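Local atomic coordinates of ribulose-bisphosphate carboxylase (PDB entry 4NAS), a protein that is an enzyme of the RuBisCO large-chain family, built from an N-terminal domain and a TIM-barrel catalytic domain, with bound calcium ions. Residues Pro124-Val130 / His329-Leu333; Leu288-Arg293 / Leu319-Ala325; Glu166-Gly170 / Ile203-Thr207. All coordinates share one frame; numbering follows the deposited sequence.

Contact 1: Pro124-Val130 / His329-Leu333; sequences PGPKFGV and HKPVL. With CA (calcium ion), chain L.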
loop_
_atom_site.group_PDB
_atom_site.type_symbol
_atom_site.label_atom_id
_atom_site.label_comp_id
_atom_site.label_asym_id
_atom_site.label_seq_id
_atom_site.Cartn_x
_atom_site.Cartn_y
_atom_site.Cartn_z
ATOM N N PRO B 124 8.257 15.861 -4.392
ATOM C CA PRO B 124 9.684 16.157 -4.564
ATOM C C PRO B 124 10.251 15.830 -5.941
ATOM O O PRO B 124 11.102 16.569 -6.413
ATOM C CB PRO B 124 10.359 15.259 -3.517
ATOM C CG PRO B 124 9.396 14.129 -3.331
ATOM C CD PRO B 124 8.046 14.786 -3.404
ATOM N N GLY B 125 9.848 14.734 -6.577
ATOM C CA GLY B 125 10.542 14.329 -7.798
ATOM C C GLY B 125 11.949 13.819 -7.484
ATOM O O GLY B 125 12.415 13.907 -6.343
ATOM N N PRO B 126 12.634 13.272 -8.496
ATOM C CA PRO B 126 13.944 12.649 -8.267
ATOM C C PRO B 126 14.978 13.704 -7.856
ATOM O O PRO B 126 14.916 14.834 -8.353
ATOM C CB PRO B 126 14.282 12.050 -9.635
ATOM C CG PRO B 126 12.919 11.818 -10.281
ATOM C CD PRO B 126 12.145 13.038 -9.868
ATOM N N LYS B 127 15.846 13.359 -6.914
ATOM C CA LYS B 127 16.923 14.248 -6.504
ATOM C C LYS B 127 17.980 14.267 -7.608
ATOM O O LYS B 127 18.568 15.311 -7.900
ATOM C CB LYS B 127 17.516 13.790 -5.162
ATOM C CG LYS B 127 18.499 14.797 -4.530
ATOM C CD LYS B 127 19.033 14.366 -3.167
ATOM C CE LYS B 127 18.015 14.550 -2.027
ATOM N NZ LYS B 127 17.432 13.267 -1.453
ATOM N N PHE B 128 18.211 13.110 -8.239
ATOM C CA PHE B 128 19.265 13.016 -9.247
ATOM C C PHE B 128 18.773 12.914 -10.688
ATOM O O PHE B 128 19.292 13.608 -11.578
ATOM C CB PHE B 128 20.202 11.848 -8.918
ATOM C CG PHE B 128 20.989 12.060 -7.661
ATOM C CD1 PHE B 128 22.189 12.753 -7.688
ATOM C CD2 PHE B 128 20.520 11.594 -6.450
ATOM C CE1 PHE B 128 22.914 12.957 -6.530
ATOM C CE2 PHE B 128 21.237 11.806 -5.289
ATOM C CZ PHE B 128 22.438 12.475 -5.329
ATOM N N GLY B 129 17.799 12.040 -10.918
ATOM C CA GLY B 129 17.342 11.740 -12.268
ATOM C C GLY B 129 18.394 11.069 -13.142
ATOM O O GLY B 129 19.447 10.674 -12.652
ATOM N N VAL B 130 18.111 10.967 -14.442
ATOM C CA VAL B 130 19.016 10.346 -15.405
ATOM C C VAL B 130 20.401 11.003 -15.347
ATOM O O VAL B 130 21.400 10.344 -15.079
ATOM C CB VAL B 130 18.427 10.412 -16.856
ATOM C CG1 VAL B 130 19.445 9.988 -17.870
ATOM C CG2 VAL B 130 17.183 9.556 -16.979
ATOM N N HIS B 329 9.726 17.813 -12.961
ATOM C CA HIS B 329 10.654 16.911 -12.275
ATOM C C HIS B 329 11.634 16.314 -13.285
ATOM O O HIS B 329 11.341 16.263 -14.481
ATOM C CB HIS B 329 9.892 15.815 -11.528
ATOM C CG HIS B 329 8.881 16.346 -10.565
ATOM N ND1 HIS B 329 9.169 17.355 -9.668
ATOM C CD2 HIS B 329 7.574 16.039 -10.374
ATOM C CE1 HIS B 329 8.088 17.639 -8.962
ATOM N NE2 HIS B 329 7.103 16.862 -9.376
ATOM N N LYS B 330 12.792 15.887 -12.792
ATOM C CA LYS B 330 13.776 15.159 -13.583
ATOM C C LYS B 330 13.215 13.815 -14.063
ATOM O O LYS B 330 12.384 13.197 -13.386
ATOM C CB LYS B 330 15.045 14.886 -12.745
ATOM C CG LYS B 330 15.804 16.137 -12.245
ATOM C CD LYS B 330 16.911 15.699 -11.296
ATOM C CE LYS B 330 17.974 16.762 -11.092
ATOM N NZ LYS B 330 17.428 17.903 -10.354
ATOM N N PRO B 331 13.692 13.345 -15.226
ATOM C CA PRO B 331 13.325 12.027 -15.766
ATOM C C PRO B 331 14.025 10.891 -15.023
ATOM O O PRO B 331 15.072 11.078 -14.393
ATOM C CB PRO B 331 13.816 12.105 -17.215
ATOM C CG PRO B 331 14.976 13.013 -17.138
ATOM C CD PRO B 331 14.614 14.063 -16.132
ATOM N N VAL B 332 13.433 9.714 -15.105
ATOM C CA VAL B 332 13.860 8.565 -14.324
ATOM C C VAL B 332 14.454 7.532 -15.274
ATOM O O VAL B 332 13.981 7.395 -16.395
ATOM C CB VAL B 332 12.665 7.934 -13.594
ATOM C CG1 VAL B 332 13.097 6.703 -12.774
ATOM C CG2 VAL B 332 11.982 8.979 -12.720
ATOM N N LEU B 333 15.483 6.816 -14.824
ATOM C CA LEU B 333 16.073 5.734 -15.609
ATOM C C LEU B 333 15.240 4.472 -15.465
ATOM O O LEU B 333 14.993 4.022 -14.357
ATOM C CB LEU B 333 17.507 5.437 -15.125
ATOM C CG LEU B 333 18.675 6.278 -15.632
ATOM C CD1 LEU B 333 19.888 6.087 -14.708
ATOM C CD2 LEU B 333 19.031 5.868 -17.062
HETATM CA CA CA L . 12.152 18.701 -6.231
HETATM O O HOH W 1 13.093 16.244 -10.022
HETATM O O HOH W 2 14.300 17.342 -6.970
HETATM O O HOH W 3 11.856 18.576 -8.705
HETATM O O HOH W 4 12.637 21.230 -7.479
HETATM O O HOH W 5 9.793 19.439 -5.941
HETATM O O HOH W 6 12.689 18.034 -4.095
#
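V130 meets P331 where the loop leading into helix 129-137 lies against the loop that runs on to strand 333-337 of the TIM barrel. V130 N donates to P331 O at 3.0 Å, with a bent N-H...O angle of 139°. The same valine packs its CG2 branch on L333, CG2 to CG 3.8 Å: chi1 of 170° sends CG1 anti to the backbone N and leaves CG2 beside that N, facing the loop. The P126 ring crosses the V332 side chain at about a right angle, and its CG touches K330 O at 3.4 Å. At the far end G125 lies over one face of the H329 imidazole, CA 4.0 Å from the ring centroid and 22° off its normal, a CH-pi contact. K330 lays CD and CE against the carbonyl of F128, CD 3.2 Å from F128 O.

Further out, D298 OD1 accepts from both F128 N and G129 N, two bonds to one carboxylate oxygen that tie the F128-G129 turn to D298. H329 NE2 is hydrogen-bonded to V120 O, while its ND1 is turned to the calcium site. One water links P126 O to K330 N, 2.8 Å from each. A calcium ion marks the P124 end: it is bound by P124 O at 2.4 Å and by five waters, one of which lies in the plane of the H329 ring, 3.1 Å from ND1.

Contact 2: Leu288-Arg293 / Leu319-Ala325; sequences LGQLMR and LLQHLRA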
loop_
_atom_site.group_PDB
_atom_site.type_symbol
_atom_site.label_atom_id
_atom_site.label_comp_id
_atom_site.label_asym_id
_atom_site.label_seq_id
_atom_site.Cartn_x
_atom_site.Cartn_y
_atom_site.Cartn_z
ATOM N N LEU B 288 3.920 1.962 -10.860
ATOM C CA LEU B 288 5.362 1.847 -11.100
ATOM C C LEU B 288 5.939 2.992 -11.903
ATOM O O LEU B 288 7.152 3.066 -12.096
ATOM C CB LEU B 288 5.671 0.520 -11.817
ATOM C CG LEU B 288 5.247 -0.702 -11.012
ATOM C CD1 LEU B 288 5.458 -1.990 -11.803
ATOM C CD2 LEU B 288 6.018 -0.751 -9.694
ATOM N N GLY B 289 5.100 3.911 -12.374
ATOM C CA GLY B 289 5.628 4.929 -13.261
ATOM C C GLY B 289 5.410 6.337 -12.755
ATOM O O GLY B 289 6.328 7.005 -12.257
ATOM N N GLN B 290 4.167 6.770 -12.886
ATOM C CA GLN B 290 3.741 8.097 -12.470
ATOM C C GLN B 290 4.060 8.381 -11.007
ATOM O O GLN B 290 4.702 9.376 -10.687
ATOM C CB GLN B 290 2.236 8.230 -12.712
ATOM C CG GLN B 290 1.673 9.649 -12.522
ATOM C CD GLN B 290 0.247 9.758 -13.049
ATOM O OE1 GLN B 290 -0.512 8.793 -13.011
ATOM N NE2 GLN B 290 -0.126 10.941 -13.527
ATOM N N LEU B 291 3.584 7.527 -10.121
ATOM C CA LEU B 291 3.778 7.701 -8.683
ATOM C C LEU B 291 5.250 7.594 -8.244
ATOM O O LEU B 291 5.692 8.308 -7.334
ATOM C CB LEU B 291 2.963 6.651 -7.930
ATOM C CG LEU B 291 1.444 6.792 -8.091
ATOM C CD1 LEU B 291 0.715 5.896 -7.107
ATOM C CD2 LEU B 291 1.045 8.219 -7.902
HETATM N N MSE B 292 5.988 6.685 -8.878
HETATM C CA MSE B 292 7.415 6.518 -8.591
HETATM C C MSE B 292 8.236 7.767 -8.892
HETATM O O MSE B 292 9.087 8.162 -8.098
HETATM C CB MSE B 292 7.987 5.349 -9.396
HETATM C CG MSE B 292 7.508 3.999 -8.961
HETATM SE SE MSE B 292 7.960 3.667 -7.109
HETATM C CE MSE B 292 7.482 1.803 -7.090
ATOM N N ARG B 293 7.999 8.378 -10.054
ATOM C CA ARG B 293 8.712 9.606 -10.411
ATOM C C ARG B 293 8.364 10.732 -9.419
ATOM O O ARG B 293 9.232 11.490 -8.961
ATOM C CB ARG B 293 8.415 10.013 -11.868
ATOM C CG ARG B 293 9.104 11.288 -12.324
ATOM C CD ARG B 293 8.854 11.503 -13.820
ATOM N NE ARG B 293 9.672 12.580 -14.367
ATOM C CZ ARG B 293 9.572 13.029 -15.614
ATOM N NH1 ARG B 293 10.352 14.023 -16.028
ATOM N NH2 ARG B 293 8.668 12.508 -16.431
ATOM N N LEU B 319 4.016 3.602 -18.879
ATOM C CA LEU B 319 4.992 3.602 -17.795
ATOM C C LEU B 319 6.213 4.393 -18.207
ATOM O O LEU B 319 6.606 5.325 -17.501
ATOM C CB LEU B 319 5.344 2.168 -17.354
ATOM C CG LEU B 319 6.042 2.043 -15.981
ATOM C CD1 LEU B 319 5.888 0.660 -15.394
ATOM C CD2 LEU B 319 7.523 2.428 -16.040
ATOM N N LEU B 320 6.822 4.026 -19.344
ATOM C CA LEU B 320 8.021 4.713 -19.809
ATOM C C LEU B 320 7.769 6.206 -20.018
ATOM O O LEU B 320 8.583 7.056 -19.631
ATOM C CB LEU B 320 8.568 4.084 -21.100
ATOM C CG LEU B 320 9.932 4.665 -21.526
ATOM C CD1 LEU B 320 11.000 4.360 -20.482
ATOM C CD2 LEU B 320 10.375 4.149 -22.897
ATOM N N GLN B 321 6.643 6.526 -20.639
ATOM C CA GLN B 321 6.301 7.914 -20.860
ATOM C C GLN B 321 6.150 8.661 -19.509
ATOM O O GLN B 321 6.476 9.843 -19.407
ATOM C CB GLN B 321 5.035 8.015 -21.714
ATOM C CG GLN B 321 4.742 9.416 -22.220
ATOM C CD GLN B 321 5.822 9.951 -23.157
ATOM O OE1 GLN B 321 6.636 9.192 -23.697
ATOM N NE2 GLN B 321 5.833 11.264 -23.352
ATOM N N HIS B 322 5.680 7.973 -18.472
ATOM C CA HIS B 322 5.608 8.623 -17.156
ATOM C C HIS B 322 7.004 8.963 -16.640
ATOM O O HIS B 322 7.239 10.038 -16.088
ATOM C CB HIS B 322 4.889 7.756 -16.121
ATOM C CG HIS B 322 3.401 7.743 -16.255
ATOM N ND1 HIS B 322 2.648 8.893 -16.358
ATOM C CD2 HIS B 322 2.522 6.715 -16.264
ATOM C CE1 HIS B 322 1.370 8.571 -16.461
ATOM N NE2 HIS B 322 1.268 7.254 -16.393
ATOM N N LEU B 323 7.929 8.034 -16.820
ATOM C CA LEU B 323 9.294 8.227 -16.365
ATOM C C LEU B 323 10.029 9.304 -17.150
ATOM O O LEU B 323 10.923 9.937 -16.601
ATOM C CB LEU B 323 10.081 6.903 -16.457
ATOM C CG LEU B 323 9.545 5.686 -15.702
ATOM C CD1 LEU B 323 10.473 4.490 -15.908
ATOM C CD2 LEU B 323 9.430 5.987 -14.208
ATOM N N ARG B 324 9.660 9.518 -18.416
ATOM C CA ARG B 324 10.441 10.373 -19.313
ATOM C C ARG B 324 9.801 11.689 -19.731
ATOM O O ARG B 324 10.501 12.589 -20.180
ATOM C CB ARG B 324 10.804 9.619 -20.575
ATOM C CG ARG B 324 11.727 8.449 -20.305
ATOM C CD ARG B 324 12.275 7.888 -21.599
ATOM N NE ARG B 324 13.378 6.996 -21.317
ATOM C CZ ARG B 324 13.964 6.237 -22.230
ATOM N NH1 ARG B 324 13.548 6.277 -23.493
ATOM N NH2 ARG B 324 14.970 5.451 -21.875
ATOM N N ALA B 325 8.485 11.792 -19.590
ATOM C CA ALA B 325 7.744 12.973 -20.064
ATOM C C ALA B 325 8.292 14.293 -19.527
ATOM O O ALA B 325 8.655 14.412 -18.356
ATOM C CB ALA B 325 6.268 12.855 -19.737
#
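R293 and H322 have the largest surfaces buried here, and between them they join helices 284-295 and 313-324, neighbours on the outside of the TIM barrel. The short segments run nearly parallel, 18° apart, with axes 7.6 Å from each other at closest approach. R293 leaves its helix with CG anti to the backbone N (chi1 179°) and stays extended as far as NE, which carries the guanidinium to the C-terminal end of the other helix. There it grips A325 O end-on with two nitrogens, NH2 at 2.7 Å and NH1 at 2.9 Å from that oxygen. NH2 also donates to H322 O at 2.9 Å, the straightest of the three bonds. Both oxygens lie close to the guanidinium plane, whereas L323 O sits over one face and is not bonded to it.

H322 turns its ring to Q290. The Q290 CB stands almost on the ring normal, 3.7 Å from the H322 centroid, and the extended side chain continues over the imidazole until its amide stacks 19° from the ring plane. The polar ends are held from outside: H322 NE2 by D285 and Q290 NE2 by L113 O.

Close helix approach is possible at G289, where no side chain intervenes and its CA lies 4.8 Å from L319 CA. Leucines fill the flanks, L288 CB touching L319 CD1 at 3.6 Å and L323 CD2 approaching G289 O at 3.8 Å.

R293 NE and NH1 also donate to K330 O and H329 O, making five bonds to four carbonyl oxygens. A buried guanidinium is thus satisfied by backbone, and its charge, placed at a helix C-terminus, would be expected to interact favourably with the helix dipole.

Contact 3: Glu166-Gly170 / Ile203-Thr207; sequences EQAEG and IAQRT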
loop_
_atom_site.group_PDB
_atom_site.type_symbol
_atom_site.label_atom_id
_atom_site.label_comp_id
_atom_site.label_asym_id
_atom_site.label_seq_id
_atom_site.Cartn_x
_atom_site.Cartn_y
_atom_site.Cartn_z
ATOM N N GLU B 166 33.289 -10.723 -7.285
ATOM C CA GLU B 166 33.011 -11.455 -8.514
ATOM C C GLU B 166 32.176 -10.639 -9.487
ATOM O O GLU B 166 32.510 -10.551 -10.657
ATOM C CB GLU B 166 32.315 -12.785 -8.220
ATOM C CG GLU B 166 33.214 -13.827 -7.563
ATOM C CD GLU B 166 34.431 -14.188 -8.412
ATOM O OE1 GLU B 166 35.501 -13.558 -8.238
ATOM O OE2 GLU B 166 34.318 -15.113 -9.247
ATOM N N GLN B 167 31.089 -10.042 -9.004
ATOM C CA GLN B 167 30.285 -9.161 -9.857
ATOM C C GLN B 167 31.067 -7.948 -10.371
ATOM O O GLN B 167 31.044 -7.653 -11.567
ATOM C CB GLN B 167 28.996 -8.723 -9.152
ATOM C CG GLN B 167 27.966 -9.837 -9.045
ATOM C CD GLN B 167 26.952 -9.575 -7.964
ATOM O OE1 GLN B 167 25.773 -9.285 -8.242
ATOM N NE2 GLN B 167 27.393 -9.673 -6.716
ATOM N N ALA B 168 31.791 -7.278 -9.480
ATOM C CA ALA B 168 32.514 -6.063 -9.841
ATOM C C ALA B 168 33.658 -6.361 -10.810
ATOM O O ALA B 168 34.033 -5.524 -11.631
ATOM C CB ALA B 168 33.032 -5.355 -8.591
ATOM N N GLU B 169 34.197 -7.568 -10.737
ATOM C CA GLU B 169 35.282 -7.923 -11.636
ATOM C C GLU B 169 34.809 -8.000 -13.086
ATOM O O GLU B 169 35.617 -7.973 -14.016
ATOM C CB GLU B 169 36.017 -9.177 -11.149
ATOM C CG GLU B 169 36.968 -8.819 -10.006
ATOM C CD GLU B 169 37.743 -9.984 -9.441
ATOM O OE1 GLU B 169 37.150 -11.065 -9.227
ATOM O OE2 GLU B 169 38.955 -9.801 -9.193
ATOM N N GLY B 170 33.492 -8.054 -13.273
ATOM C CA GLY B 170 32.906 -7.984 -14.602
ATOM C C GLY B 170 32.701 -6.563 -15.126
ATOM O O GLY B 170 32.125 -6.378 -16.195
ATOM N N ILE B 203 39.337 -3.529 -6.939
ATOM C CA ILE B 203 38.997 -4.054 -8.259
ATOM C C ILE B 203 39.118 -3.017 -9.396
ATOM O O ILE B 203 39.492 -3.354 -10.531
ATOM C CB ILE B 203 37.610 -4.730 -8.226
ATOM C CG1 ILE B 203 37.708 -6.048 -7.462
ATOM C CG2 ILE B 203 37.086 -5.004 -9.621
ATOM C CD1 ILE B 203 36.361 -6.669 -7.189
ATOM N N ALA B 204 38.853 -1.753 -9.082
ATOM C CA ALA B 204 38.933 -0.682 -10.075
ATOM C C ALA B 204 40.322 -0.570 -10.702
ATOM O O ALA B 204 40.469 -0.048 -11.808
ATOM C CB ALA B 204 38.531 0.648 -9.457
ATOM N N GLN B 205 41.333 -1.062 -9.992
ATOM C CA GLN B 205 42.703 -1.016 -10.489
ATOM C C GLN B 205 42.935 -1.928 -11.696
ATOM O O GLN B 205 43.886 -1.736 -12.446
ATOM C CB GLN B 205 43.690 -1.311 -9.360
ATOM C CG GLN B 205 43.801 -0.165 -8.367
ATOM C CD GLN B 205 45.023 -0.269 -7.479
ATOM O OE1 GLN B 205 45.835 0.658 -7.406
ATOM N NE2 GLN B 205 45.163 -1.401 -6.795
ATOM N N ARG B 206 42.059 -2.913 -11.881
ATOM C CA ARG B 206 42.117 -3.787 -13.048
ATOM C C ARG B 206 41.014 -3.417 -14.035
ATOM O O ARG B 206 41.225 -3.396 -15.240
ATOM C CB ARG B 206 41.947 -5.250 -12.641
ATOM C CG ARG B 206 41.967 -5.504 -11.144
ATOM C CD ARG B 206 41.676 -6.967 -10.840
ATOM N NE ARG B 206 41.892 -7.285 -9.434
ATOM C CZ ARG B 206 41.858 -8.516 -8.934
ATOM N NH1 ARG B 206 41.614 -9.550 -9.729
ATOM N NH2 ARG B 206 42.073 -8.716 -7.638
ATOM N N THR B 207 39.829 -3.128 -13.520
ATOM C CA THR B 207 38.701 -2.797 -14.383
ATOM C C THR B 207 38.707 -1.363 -14.887
ATOM O O THR B 207 38.305 -1.117 -16.018
ATOM C CB THR B 207 37.368 -3.036 -13.679
ATOM O OG1 THR B 207 37.233 -2.104 -12.598
ATOM C CG2 THR B 207 37.312 -4.461 -13.155
#
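I203 reaches into the corner formed by A168 and E169. Its CG1 stands anti to the carbonyl carbon (chi1 -72°) and the chain extends onward, so that CD1 arrives 3.6 Å from E169 CG and 3.8 Å from A168 CB. The CG2 branch, anti to the backbone N, lies instead 3.7 Å from A168 O. E169 crosses the isoleucine at about a right angle and, extended beyond CG, carries its carboxylate past it to R206.

That meeting is a salt bridge, E169 OE2 to R206 NH1 2.7 Å. The pairing is one of charge alone, since OE2 lies over a guanidinium face, where none of the hydrogens is directed to it, and the carboxylate and guanidinium planes are 65° apart. R206 CG nearly eclipses its backbone N, an unfavourable torsion for this exposed side chain, which then runs extended to NE; E202 makes a long, weak ion pair with R206 NH2. T207 adds its methyl, with CG2 3.8 Å from A168 O, while its OG1 is hydrogen-bonded with R209 N.

The contact packs the C-terminal region of helix 157-168 against the last turn of helix 189-207, successive helices of the TIM-barrel layer, with A168 also touching T211 in the loop before strand 214-216.

In the fold
Contacts 1 and 2 form a continuous region, with centres 10 Å apart. R293 serves both, its backbone O lying 3.4 Å from P126 CD, and the backbone pair V332 N and L323 O, 2.9 Å apart, ties the same two regions. The side chain of R293 is about 10 Å, nearest atom to ion, from the calcium held by P124 O. Contact 3 stands apart: its centre is 28 Å from that of contact 1 and 33 Å from that of contact 2, with nearest atoms about 18 and 21 Å away. Along the chain, contacts 2 and 3 are both nested within the loop closed by contact 1. A separate calcium site, formed by carboxylated K176, D178 and E179, falls, in sequence, between the segments of contact 3.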